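Local coordinates for ABC sugar transporter, periplasmic sugar binding protein (Legionella pneumophila subsp. pneumophila, PDB 3ROT) that probably binds a sugar in the periplasm and passes it to an ABC transporter for uptake, at residues Ile9-Gln14 with Asn137-His142; Pro48-Phe53 with Thr68-Thr73; Leu166-Asp171 with Ser197-Pro202. All blocks are in the same frame, centred on the assembly; numbering follows the deposited sequence.

How the contacts relate
Contact 1 joins the two lobes of the binding protein across the cleft, whereas contacts 2 and 3 each lie within one lobe. Contacts 1 and 2 are buried; contact 3 is partly buried. Contact 2 continues directly from contact 1, since His11 ND1 is hydrogen-bonded to Thr68 OG1, and contact 3 meets contact 1 on the other lobe, where Gln139 NE2 is bonded to Gln198 OE1. The centres of contacts 2 and 3 lie about 21 Å apart. The chemistry changes with place: two imidazoles sharing a ligand oxygen in the cleft, a direct side-chain bond in contact 2, and methyl packing plus a bridging water in contact 3.

Contact 1. Residues Ile9-Gln14 with Asn137-His142; sequences ITHGSQ and NPQPGH. With GOL (glycerol), chain C.
His11 and His142 meet through a third party: both NE2 atoms are hydrogen-bonded to O1 of one glycerol molecule, while no hydrogen bond runs directly between 9-14 and 137-142. The two loops are equivalent in the type I periplasmic-binding-protein fold, each leaving the first strand of its parallel sheet and leading into the following helix, so the contact spans the cleft between the lobes. His142 NE2 gives the shorter bond, 2.8 Å to glycerol O1 with an N-H...O angle of 161°; His11 NE2 lies 3.2 Å from the same oxygen. O1 lies at the edge of both rings, in plane; it is nearly in line with the N-H of His142 but displaced toward CE1 of His11. The rings are turned almost perpendicular, with planes at 84°, and their NE2 atoms come within 3.6 Å. Both nitrogens act as donors to O1, so the two N-H groups converge on one acceptor, not on each other.

Each ring has a second partner at ND1. ND1 of His11 is bonded to Thr68 and its ring meets Trp18 edge-to-face; ND1 of His142 makes a weak bond to the backbone of Gly144, capping helix 143-158. A type II turn from Gln139 to His142, closed by His142 N to Gln139 O, presents the second imidazole, whose CG stands anti to the backbone N (chi1 -175°) and reaches into the cleft. Asp93, Asp225 and Arg148 also bind the glycerol, probably picked up from the crystallisation liquor; its place between the lobes is consistent with a sugar site. The extended Gln139 chain reaches across, its NE2 held by Gln198, and brings its OE1 to 4.1 Å from His11 CD2.

Contact 2. Residues Pro48-Phe53 with Thr68-Thr73; sequences PKQVQF and TIPSDT
Gln50 reaches from helix 47-59 to Thr68, its NE2 giving a nearly straight hydrogen bond to Thr68 OG1 (3.1 Å, N-H...O angle 165°). The hydroxyl oxygen lies only 9° out of the glutamine amide plane, so the N-H is aimed well at it. The carbonyl oxygen of Thr68 is also close, 3.2 Å from Gln50 NE2. On the other branch of the amide, Gln50 OE1 rests against the ring of Pro70, 3.9 Å from CD and 4.0 Å from CG.

The glutamine gets there by stretching out: CG is anti to the backbone N (chi1 166°) and the chain stays extended beyond it, carrying the amide from the helix to the loop. Further out, Thr67 OG1 takes a weak bond from Gln50 NE2, Ile9 packs on Gln50, and Phe75 touches both Gln50 and Pro70. Together these contacts tie the helix to the loop after strand 64-67, at the C-terminal ends of the parallel strands in the Rossmann-like lobe. Within that loop, Ser71 OG accepts from Thr73 N in an ST turn.

Thr68 OG1 is thus gripped by two residues, Gln50 and His11. Gln50 is therefore a second-shell residue to the glycerol and, by holding Thr68, probably helps to set the His11 imidazole. Its own OE1 is buried here without a polar partner, a likely energetic cost of this orientation of the amide.

Contact 3. Residues Leu166-Asp171 with Ser197-Pro202; sequences LDVGTD and SQALDP
Val168 and Ala199 make an apolar contact, and the methyl of Thr170 lies in van der Waals contact with the amide of Gln198, linking the loop after strand 162-167 to the first turn of helix 197-208. Val168 CG2 approaches Ala199 CB at 4.4 Å. The side chains of Thr170 and Gln198 run alongside each other and point the same way, with Thr170 CG2 3.8 Å from Gln198 NE2 and 4.1 Å from its CD. Having CG2 anti to the carbonyl carbon puts the methyl rather than the hydroxyl against the glutamine.

The polar link is indirect. One water donates to both backbone oxygens, 2.9 Å from Thr170 O and 2.7 Å from Gln198 O, bridging the segments where they make no direct hydrogen bond. The amide of Gln198 is oriented from elsewhere, its OE1 accepting from Gln139 NE2. Within the loop, Gly169 N makes a weak bond to Asp167 OD1, and Gly169 turns the chain at positive phi (69°).

Asp171 then caps helix 172-185, its OD2 accepting from Gln174 N, and it packs on Gln14 of the second subunit. This is one lobe's parallel alpha/beta layering: Val168 and Ala199 both touch Leu136 of strand 132-137, Val175 of helix 172-185 covers Val168 and Pro202, and Leu200 faces strand 220-224.

Contact 1. Residues Ile9-Gln14 with Asn137-His142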
ATOM      1  N   ILE A   9      18.440   6.714  -3.067  1.00 25.86           N
ATOM      2  CA  ILE A   9      18.221   5.592  -2.176  1.00 25.33           C
ATOM      3  C   ILE A   9      17.324   5.967  -1.003  1.00 26.99           C
ATOM      4  O   ILE A   9      17.525   6.998  -0.364  1.00 27.25           O
ATOM      5  CB  ILE A   9      19.592   5.063  -1.688  1.00 27.32           C
ATOM      6  CG1 ILE A   9      20.493   4.824  -2.910  1.00 27.42           C
ATOM      7  CG2 ILE A   9      19.406   3.780  -0.886  1.00 26.07           C
ATOM      8  CD1 ILE A   9      21.914   4.360  -2.619  1.00 26.80           C
ATOM      9  N   THR A  10      16.316   5.136  -0.734  1.00 25.89           N
ATOM     10  CA  THR A  10      15.398   5.389   0.370  1.00 26.46           C
ATOM     11  C   THR A  10      15.177   4.139   1.208  1.00 25.37           C
ATOM     12  O   THR A  10      15.656   3.061   0.874  1.00 27.28           O
ATOM     13  CB  THR A  10      14.019   5.906  -0.127  1.00 26.81           C
ATOM     14  OG1 THR A  10      13.357   4.882  -0.879  1.00 29.80           O
ATOM     15  CG2 THR A  10      14.203   7.149  -1.000  1.00 26.10           C
ATOM     16  N   HIS A  11      14.458   4.301   2.309  1.00 25.96           N
ATOM     17  CA  HIS A  11      14.179   3.193   3.212  1.00 27.94           C
ATOM     18  C   HIS A  11      12.798   2.585   2.980  1.00 27.40           C
ATOM     19  O   HIS A  11      12.397   1.663   3.680  1.00 28.95           O
ATOM     20  CB  HIS A  11      14.294   3.664   4.669  1.00 26.56           C
ATOM     21  CG  HIS A  11      13.483   4.886   4.971  1.00 26.17           C
ATOM     22  ND1 HIS A  11      13.971   6.166   4.799  1.00 24.32           N
ATOM     23  CD2 HIS A  11      12.201   5.023   5.388  1.00 24.34           C
ATOM     24  CE1 HIS A  11      13.024   7.038   5.099  1.00 22.62           C
ATOM     25  NE2 HIS A  11      11.940   6.371   5.459  1.00 25.95           N
ATOM     26  N   GLY A  12      12.069   3.108   2.002  1.00 28.83           N
ATOM     27  CA  GLY A  12      10.744   2.591   1.711  1.00 29.36           C
ATOM     28  C   GLY A  12      10.321   2.926   0.294  1.00 31.57           C
ATOM     29  O   GLY A  12      10.903   3.809  -0.341  1.00 30.40           O
ATOM     30  N   SER A  13       9.294   2.243  -0.201  1.00 31.76           N
ATOM     31  CA  SER A  13       8.840   2.479  -1.559  1.00 34.14           C
ATOM     32  C   SER A  13       7.354   2.229  -1.789  1.00 35.04           C
ATOM     33  O   SER A  13       6.867   2.408  -2.900  1.00 34.96           O
ATOM     34  CB  SER A  13       9.652   1.601  -2.514  1.00 33.85           C
ATOM     35  OG  SER A  13       9.461   0.230  -2.203  1.00 33.43           O
ATOM     36  N   GLN A  14       6.631   1.826  -0.750  1.00 37.30           N
ATOM     37  CA  GLN A  14       5.203   1.548  -0.909  1.00 40.95           C
ATOM     38  C   GLN A  14       4.314   2.776  -0.708  1.00 40.80           C
ATOM     39  O   GLN A  14       3.325   2.960  -1.418  1.00 42.69           O
ATOM     40  CB  GLN A  14       4.769   0.431   0.052  1.00 43.00           C
ATOM     41  CG  GLN A  14       5.545  -0.883  -0.096  1.00 47.71           C
ATOM     42  CD  GLN A  14       5.807  -1.273  -1.549  1.00 51.17           C
ATOM     43  OE1 GLN A  14       6.792  -0.839  -2.152  1.00 52.06           O
ATOM     44  NE2 GLN A  14       4.922  -2.092  -2.118  1.00 53.11           N
ATOM     45  N   ASN A 137       2.349   6.096  15.457  1.00 25.20           N
ATOM     46  CA  ASN A 137       3.682   5.956  14.884  1.00 26.89           C
ATOM     47  C   ASN A 137       3.774   4.629  14.148  1.00 27.43           C
ATOM     48  O   ASN A 137       3.650   3.559  14.751  1.00 28.12           O
ATOM     49  CB  ASN A 137       4.756   5.996  15.979  1.00 27.34           C
ATOM     50  CG  ASN A 137       6.140   6.333  15.429  1.00 27.88           C
ATOM     51  OD1 ASN A 137       6.495   5.934  14.319  1.00 27.09           O
ATOM     52  ND2 ASN A 137       6.930   7.066  16.213  1.00 30.26           N
ATOM     53  N   PRO A 138       3.973   4.677  12.824  1.00 28.93           N
ATOM     54  CA  PRO A 138       4.065   3.409  12.103  1.00 29.20           C
ATOM     55  C   PRO A 138       5.487   2.879  12.021  1.00 30.62           C
ATOM     56  O   PRO A 138       5.703   1.753  11.570  1.00 30.01           O
ATOM     57  CB  PRO A 138       3.494   3.755  10.734  1.00 28.33           C
ATOM     58  CG  PRO A 138       3.986   5.142  10.532  1.00 29.51           C
ATOM     59  CD  PRO A 138       3.757   5.797  11.889  1.00 28.65           C
ATOM     60  N   GLN A 139       6.453   3.687  12.455  1.00 30.43           N
ATOM     61  CA  GLN A 139       7.844   3.268  12.396  1.00 32.85           C
ATOM     62  C   GLN A 139       8.735   3.702  13.545  1.00 32.74           C
ATOM     63  O   GLN A 139       9.544   4.620  13.393  1.00 29.23           O
ATOM     64  CB  GLN A 139       8.500   3.751  11.101  1.00 35.08           C
ATOM     65  CG  GLN A 139       7.951   3.157   9.837  1.00 40.48           C
ATOM     66  CD  GLN A 139       8.627   3.739   8.612  1.00 43.25           C
ATOM     67  OE1 GLN A 139       9.836   3.589   8.424  1.00 45.41           O
ATOM     68  NE2 GLN A 139       7.852   4.420   7.777  1.00 43.00           N
ATOM     69  N   PRO A 140       8.598   3.063  14.716  1.00 34.65           N
ATOM     70  CA  PRO A 140       9.477   3.479  15.811  1.00 34.79           C
ATOM     71  C   PRO A 140      10.906   3.240  15.299  1.00 33.48           C
ATOM     72  O   PRO A 140      11.155   2.287  14.559  1.00 34.30           O
ATOM     73  CB  PRO A 140       9.083   2.527  16.939  1.00 35.78           C
ATOM     74  CG  PRO A 140       7.620   2.324  16.691  1.00 37.34           C
ATOM     75  CD  PRO A 140       7.583   2.104  15.186  1.00 35.72           C
ATOM     76  N   GLY A 141      11.841   4.103  15.662  1.00 32.30           N
ATOM     77  CA  GLY A 141      13.196   3.923  15.173  1.00 31.58           C
ATOM     78  C   GLY A 141      13.497   4.951  14.097  1.00 30.90           C
ATOM     79  O   GLY A 141      14.645   5.352  13.922  1.00 31.05           O
ATOM     80  N   HIS A 142      12.463   5.375  13.372  1.00 28.33           N
ATOM     81  CA  HIS A 142      12.616   6.387  12.326  1.00 26.98           C
ATOM     82  C   HIS A 142      12.840   7.727  13.031  1.00 26.55           C
ATOM     83  O   HIS A 142      11.914   8.289  13.618  1.00 25.19           O
ATOM     84  CB  HIS A 142      11.349   6.446  11.471  1.00 27.58           C
ATOM     85  CG  HIS A 142      11.447   7.374  10.299  1.00 29.21           C
ATOM     86  ND1 HIS A 142      11.849   8.687  10.419  1.00 29.28           N
ATOM     87  CD2 HIS A 142      11.127   7.199   8.997  1.00 30.22           C
ATOM     88  CE1 HIS A 142      11.768   9.281   9.242  1.00 28.56           C
ATOM     89  NE2 HIS A 142      11.331   8.400   8.361  1.00 29.81           N
TER
HETATM   90  C1  GOL C 317       8.988   9.097   5.521  1.00 24.83           C
HETATM   91  O1  GOL C 317      10.364   9.166   5.799  1.00 23.49           O
HETATM   92  C2  GOL C 317       8.418  10.449   5.060  1.00 27.30           C
HETATM   93  O2  GOL C 317       8.872  11.513   5.875  1.00 25.35           O
HETATM   94  C3  GOL C 317       6.895  10.370   5.062  1.00 24.31           C
HETATM   95  O3  GOL C 317       6.335  11.396   5.844  1.00 24.04           O

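Contact 2. Residues Pro48-Phe53 with Thr68-Thr73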
ATOM      1  N   PRO A  48      19.027  -2.250   7.197  1.00 45.86           N
ATOM      2  CA  PRO A  48      20.187  -3.015   6.729  1.00 44.48           C
ATOM      3  C   PRO A  48      20.196  -3.186   5.201  1.00 42.13           C
ATOM      4  O   PRO A  48      21.249  -3.119   4.564  1.00 41.02           O
ATOM      5  CB  PRO A  48      20.059  -4.337   7.490  1.00 45.18           C
ATOM      6  CG  PRO A  48      18.585  -4.445   7.763  1.00 46.05           C
ATOM      7  CD  PRO A  48      18.220  -3.040   8.142  1.00 47.29           C
ATOM      8  N   LYS A  49      19.020  -3.397   4.621  1.00 40.71           N
ATOM      9  CA  LYS A  49      18.907  -3.542   3.174  1.00 40.20           C
ATOM     10  C   LYS A  49      19.338  -2.235   2.503  1.00 38.49           C
ATOM     11  O   LYS A  49      20.092  -2.242   1.523  1.00 38.82           O
ATOM     12  CB  LYS A  49      17.466  -3.866   2.794  1.00 42.64           C
ATOM     13  CG  LYS A  49      17.261  -4.138   1.325  1.00 46.79           C
ATOM     14  CD  LYS A  49      18.189  -5.236   0.839  1.00 49.44           C
ATOM     15  CE  LYS A  49      17.622  -5.914  -0.393  1.00 52.85           C
ATOM     16  NZ  LYS A  49      16.277  -6.501  -0.093  1.00 53.86           N
ATOM     17  N   GLN A  50      18.858  -1.115   3.037  1.00 35.52           N
ATOM     18  CA  GLN A  50      19.217   0.190   2.493  1.00 33.43           C
ATOM     19  C   GLN A  50      20.720   0.419   2.617  1.00 33.51           C
ATOM     20  O   GLN A  50      21.341   0.977   1.716  1.00 32.59           O
ATOM     21  CB  GLN A  50      18.457   1.316   3.213  1.00 32.42           C
ATOM     22  CG  GLN A  50      19.033   2.706   2.927  1.00 29.59           C
ATOM     23  CD  GLN A  50      18.181   3.840   3.466  1.00 26.90           C
ATOM     24  OE1 GLN A  50      17.496   3.694   4.475  1.00 26.88           O
ATOM     25  NE2 GLN A  50      18.238   4.989   2.797  1.00 25.48           N
ATOM     26  N   VAL A  51      21.301  -0.006   3.737  1.00 33.88           N
ATOM     27  CA  VAL A  51      22.734   0.151   3.948  1.00 34.55           C
ATOM     28  C   VAL A  51      23.484  -0.615   2.858  1.00 35.42           C
ATOM     29  O   VAL A  51      24.469  -0.124   2.308  1.00 35.46           O
ATOM     30  CB  VAL A  51      23.165  -0.368   5.347  1.00 35.55           C
ATOM     31  CG1 VAL A  51      24.682  -0.494   5.416  1.00 36.23           C
ATOM     32  CG2 VAL A  51      22.677   0.588   6.426  1.00 33.48           C
ATOM     33  N   GLN A  52      23.010  -1.812   2.540  1.00 37.75           N
ATOM     34  CA  GLN A  52      23.647  -2.606   1.500  1.00 39.75           C
ATOM     35  C   GLN A  52      23.502  -1.897   0.150  1.00 38.14           C
ATOM     36  O   GLN A  52      24.437  -1.871  -0.649  1.00 36.38           O
ATOM     37  CB  GLN A  52      23.023  -4.003   1.450  1.00 43.22           C
ATOM     38  CG  GLN A  52      23.652  -4.918   0.416  1.00 49.29           C
ATOM     39  CD  GLN A  52      25.169  -4.856   0.434  1.00 52.67           C
ATOM     40  OE1 GLN A  52      25.798  -4.952   1.493  1.00 55.52           O
ATOM     41  NE2 GLN A  52      25.768  -4.701  -0.745  1.00 53.94           N
ATOM     42  N   PHE A  53      22.328  -1.318  -0.100  1.00 38.03           N
ATOM     43  CA  PHE A  53      22.103  -0.581  -1.346  1.00 36.38           C
ATOM     44  C   PHE A  53      23.146   0.531  -1.512  1.00 36.61           C
ATOM     45  O   PHE A  53      23.769   0.670  -2.568  1.00 37.20           O
ATOM     46  CB  PHE A  53      20.705   0.040  -1.362  1.00 37.14           C
ATOM     47  CG  PHE A  53      19.608  -0.926  -1.713  1.00 38.27           C
ATOM     48  CD1 PHE A  53      19.707  -1.732  -2.843  1.00 39.21           C
ATOM     49  CD2 PHE A  53      18.455  -0.998  -0.937  1.00 39.62           C
ATOM     50  CE1 PHE A  53      18.670  -2.596  -3.199  1.00 39.24           C
ATOM     51  CE2 PHE A  53      17.418  -1.856  -1.284  1.00 40.24           C
ATOM     52  CZ  PHE A  53      17.525  -2.657  -2.419  1.00 39.85           C
ATOM     53  N   THR A  68      18.027   8.888   2.075  1.00 20.42           N
ATOM     54  CA  THR A  68      17.378   9.232   3.323  1.00 20.21           C
ATOM     55  C   THR A  68      18.330   8.669   4.383  1.00 22.39           C
ATOM     56  O   THR A  68      19.113   7.767   4.098  1.00 21.03           O
ATOM     57  CB  THR A  68      15.996   8.548   3.455  1.00 20.59           C
ATOM     58  OG1 THR A  68      16.174   7.134   3.571  1.00 24.96           O
ATOM     59  CG2 THR A  68      15.136   8.829   2.231  1.00 21.79           C
ATOM     60  N   ILE A  69      18.289   9.213   5.594  1.00 23.60           N
ATOM     61  CA  ILE A  69      19.154   8.734   6.657  1.00 24.69           C
ATOM     62  C   ILE A  69      18.289   8.705   7.915  1.00 26.59           C
ATOM     63  O   ILE A  69      18.389   9.589   8.770  1.00 28.25           O
ATOM     64  CB  ILE A  69      20.373   9.679   6.843  1.00 26.14           C
ATOM     65  CG1 ILE A  69      20.997   9.993   5.476  1.00 27.47           C
ATOM     66  CG2 ILE A  69      21.412   9.023   7.766  1.00 25.07           C
ATOM     67  CD1 ILE A  69      22.219  10.930   5.519  1.00 28.16           C
ATOM     68  N   PRO A  70      17.412   7.683   8.030  1.00 26.10           N
ATOM     69  CA  PRO A  70      16.486   7.482   9.153  1.00 27.25           C
ATOM     70  C   PRO A  70      17.082   6.905  10.433  1.00 28.91           C
ATOM     71  O   PRO A  70      16.341   6.532  11.337  1.00 30.75           O
ATOM     72  CB  PRO A  70      15.434   6.559   8.561  1.00 26.51           C
ATOM     73  CG  PRO A  70      16.260   5.662   7.711  1.00 25.82           C
ATOM     74  CD  PRO A  70      17.221   6.629   7.016  1.00 25.30           C
ATOM     75  N   SER A  71      18.407   6.823  10.507  1.00 29.49           N
ATOM     76  CA  SER A  71      19.080   6.288  11.689  1.00 30.07           C
ATOM     77  C   SER A  71      20.347   7.083  11.992  1.00 30.60           C
ATOM     78  O   SER A  71      21.062   7.498  11.076  1.00 27.31           O
ATOM     79  CB  SER A  71      19.442   4.818  11.473  1.00 30.86           C
ATOM     80  OG  SER A  71      20.182   4.299  12.568  1.00 30.68           O
ATOM     81  N   ASP A  72      20.624   7.290  13.276  1.00 31.41           N
ATOM     82  CA  ASP A  72      21.815   8.028  13.676  1.00 32.99           C
ATOM     83  C   ASP A  72      23.063   7.144  13.687  1.00 32.54           C
ATOM     84  O   ASP A  72      24.180   7.655  13.760  1.00 33.94           O
ATOM     85  CB  ASP A  72      21.635   8.647  15.071  1.00 34.91           C
ATOM     86  CG  ASP A  72      20.705   9.849  15.071  1.00 37.24           C
ATOM     87  OD1 ASP A  72      20.957  10.807  14.307  1.00 36.26           O
ATOM     88  OD2 ASP A  72      19.727   9.842  15.847  1.00 37.93           O
ATOM     89  N   THR A  73      22.880   5.828  13.593  1.00 31.98           N
ATOM     90  CA  THR A  73      24.014   4.901  13.631  1.00 32.78           C
ATOM     91  C   THR A  73      24.207   3.966  12.424  1.00 32.15           C
ATOM     92  O   THR A  73      25.336   3.721  11.990  1.00 29.98           O
ATOM     93  CB  THR A  73      23.936   4.008  14.899  1.00 34.24           C
ATOM     94  OG1 THR A  73      22.634   3.408  14.986  1.00 33.92           O
ATOM     95  CG2 THR A  73      24.193   4.831  16.145  1.00 35.36           C
TER

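Contact 3. Residues Leu166-Asp171 with Ser197-Pro202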
ATOM      1  N   LEU A 166       1.167   5.907  20.140  1.00 36.10           N
ATOM      2  CA  LEU A 166       0.940   4.490  19.939  1.00 35.61           C
ATOM      3  C   LEU A 166       1.715   3.952  18.739  1.00 35.59           C
ATOM      4  O   LEU A 166       1.645   4.513  17.644  1.00 33.51           O
ATOM      5  CB  LEU A 166      -0.559   4.251  19.746  1.00 35.55           C
ATOM      6  CG  LEU A 166      -1.068   2.852  19.413  1.00 37.83           C
ATOM      7  CD1 LEU A 166      -0.695   1.880  20.526  1.00 38.53           C
ATOM      8  CD2 LEU A 166      -2.582   2.915  19.222  1.00 36.59           C
ATOM      9  N   ASP A 167       2.465   2.875  18.966  1.00 34.09           N
ATOM     10  CA  ASP A 167       3.234   2.220  17.910  1.00 35.83           C
ATOM     11  C   ASP A 167       2.268   1.289  17.186  1.00 34.84           C
ATOM     12  O   ASP A 167       1.934   0.218  17.690  1.00 35.99           O
ATOM     13  CB  ASP A 167       4.386   1.415  18.522  1.00 36.35           C
ATOM     14  CG  ASP A 167       5.032   0.442  17.535  1.00 40.24           C
ATOM     15  OD1 ASP A 167       4.683   0.419  16.331  1.00 39.79           O
ATOM     16  OD2 ASP A 167       5.916  -0.316  17.978  1.00 42.22           O
ATOM     17  N   VAL A 168       1.820   1.696  16.004  1.00 33.16           N
ATOM     18  CA  VAL A 168       0.865   0.886  15.249  1.00 32.01           C
ATOM     19  C   VAL A 168       1.479   0.026  14.152  1.00 30.28           C
ATOM     20  O   VAL A 168       0.800  -0.823  13.586  1.00 30.95           O
ATOM     21  CB  VAL A 168      -0.237   1.772  14.613  1.00 31.14           C
ATOM     22  CG1 VAL A 168      -1.046   2.462  15.699  1.00 31.61           C
ATOM     23  CG2 VAL A 168       0.396   2.810  13.692  1.00 32.05           C
ATOM     24  N   GLY A 169       2.758   0.229  13.857  1.00 30.81           N
ATOM     25  CA  GLY A 169       3.390  -0.546  12.803  1.00 31.06           C
ATOM     26  C   GLY A 169       2.820  -0.154  11.447  1.00 34.08           C
ATOM     27  O   GLY A 169       2.217   0.912  11.318  1.00 31.34           O
ATOM     28  N   THR A 170       2.995  -1.001  10.434  1.00 35.77           N
ATOM     29  CA  THR A 170       2.474  -0.683   9.105  1.00 38.27           C
ATOM     30  C   THR A 170       1.418  -1.658   8.581  1.00 38.34           C
ATOM     31  O   THR A 170       0.726  -1.349   7.611  1.00 40.16           O
ATOM     32  CB  THR A 170       3.606  -0.568   8.054  1.00 39.41           C
ATOM     33  OG1 THR A 170       4.299  -1.815   7.947  1.00 40.70           O
ATOM     34  CG2 THR A 170       4.588   0.528   8.445  1.00 41.08           C
ATOM     35  N   ASP A 171       1.292  -2.825   9.209  1.00 36.80           N
ATOM     36  CA  ASP A 171       0.281  -3.801   8.791  1.00 37.17           C
ATOM     37  C   ASP A 171      -1.112  -3.191   9.007  1.00 35.46           C
ATOM     38  O   ASP A 171      -1.516  -2.926  10.144  1.00 34.46           O
ATOM     39  CB  ASP A 171       0.405  -5.086   9.611  1.00 39.32           C
ATOM     40  CG  ASP A 171      -0.613  -6.140   9.203  1.00 42.41           C
ATOM     41  OD1 ASP A 171      -0.432  -6.767   8.139  1.00 44.66           O
ATOM     42  OD2 ASP A 171      -1.600  -6.337   9.943  1.00 44.77           O
ATOM     43  N   SER A 197       1.232   8.635   5.989  1.00 23.35           N
ATOM     44  CA  SER A 197       0.031   8.093   5.369  1.00 23.83           C
ATOM     45  C   SER A 197      -0.126   6.595   5.653  1.00 23.39           C
ATOM     46  O   SER A 197      -1.221   6.044   5.517  1.00 24.89           O
ATOM     47  CB  SER A 197       0.053   8.355   3.861  1.00 26.26           C
ATOM     48  OG  SER A 197       1.174   7.748   3.254  1.00 31.09           O
ATOM     49  N   GLN A 198       0.953   5.930   6.059  1.00 22.52           N
ATOM     50  CA  GLN A 198       0.865   4.497   6.364  1.00 25.31           C
ATOM     51  C   GLN A 198      -0.056   4.235   7.557  1.00 24.29           C
ATOM     52  O   GLN A 198      -0.650   3.158   7.674  1.00 23.89           O
ATOM     53  CB  GLN A 198       2.239   3.922   6.675  1.00 28.50           C
ATOM     54  CG  GLN A 198       3.243   4.039   5.548  1.00 34.54           C
ATOM     55  CD  GLN A 198       4.656   3.852   6.059  1.00 36.93           C
ATOM     56  OE1 GLN A 198       5.113   4.585   6.951  1.00 35.62           O
ATOM     57  NE2 GLN A 198       5.354   2.869   5.512  1.00 38.80           N
ATOM     58  N   ALA A 199      -0.141   5.208   8.461  1.00 22.75           N
ATOM     59  CA  ALA A 199      -1.018   5.081   9.615  1.00 24.95           C
ATOM     60  C   ALA A 199      -2.418   5.510   9.181  1.00 25.96           C
ATOM     61  O   ALA A 199      -3.417   4.896   9.560  1.00 27.57           O
ATOM     62  CB  ALA A 199      -0.531   5.974  10.767  1.00 22.73           C
ATOM     63  N   LEU A 200      -2.486   6.563   8.373  1.00 26.10           N
ATOM     64  CA  LEU A 200      -3.770   7.078   7.912  1.00 26.79           C
ATOM     65  C   LEU A 200      -4.616   6.146   7.034  1.00 26.05           C
ATOM     66  O   LEU A 200      -5.815   6.036   7.259  1.00 27.34           O
ATOM     67  CB  LEU A 200      -3.579   8.419   7.192  1.00 25.94           C
ATOM     68  CG  LEU A 200      -4.885   9.120   6.794  1.00 25.70           C
ATOM     69  CD1 LEU A 200      -5.730   9.399   8.036  1.00 25.50           C
ATOM     70  CD2 LEU A 200      -4.565  10.428   6.073  1.00 24.79           C
ATOM     71  N   ASP A 201      -4.024   5.474   6.045  1.00 26.93           N
ATOM     72  CA  ASP A 201      -4.825   4.598   5.173  1.00 29.98           C
ATOM     73  C   ASP A 201      -5.732   3.614   5.912  1.00 27.89           C
ATOM     74  O   ASP A 201      -6.958   3.625   5.723  1.00 29.24           O
ATOM     75  CB  ASP A 201      -3.945   3.799   4.204  1.00 33.44           C
ATOM     76  CG  ASP A 201      -3.254   4.670   3.190  1.00 39.60           C
ATOM     77  OD1 ASP A 201      -3.888   5.625   2.681  1.00 41.82           O
ATOM     78  OD2 ASP A 201      -2.074   4.383   2.889  1.00 46.67           O
ATOM     79  N   PRO A 202      -5.148   2.724   6.739  1.00 27.18           N
ATOM     80  CA  PRO A 202      -6.012   1.780   7.454  1.00 24.10           C
ATOM     81  C   PRO A 202      -7.014   2.486   8.370  1.00 22.70           C
ATOM     82  O   PRO A 202      -8.128   2.005   8.565  1.00 20.59           O
ATOM     83  CB  PRO A 202      -5.017   0.886   8.197  1.00 24.61           C
ATOM     84  CG  PRO A 202      -3.815   1.728   8.335  1.00 28.95           C
ATOM     85  CD  PRO A 202      -3.729   2.448   7.022  1.00 25.66           C
TER
HETATM   86  O   HOH W   1      -0.411   0.902   6.217  1.00 32.17           O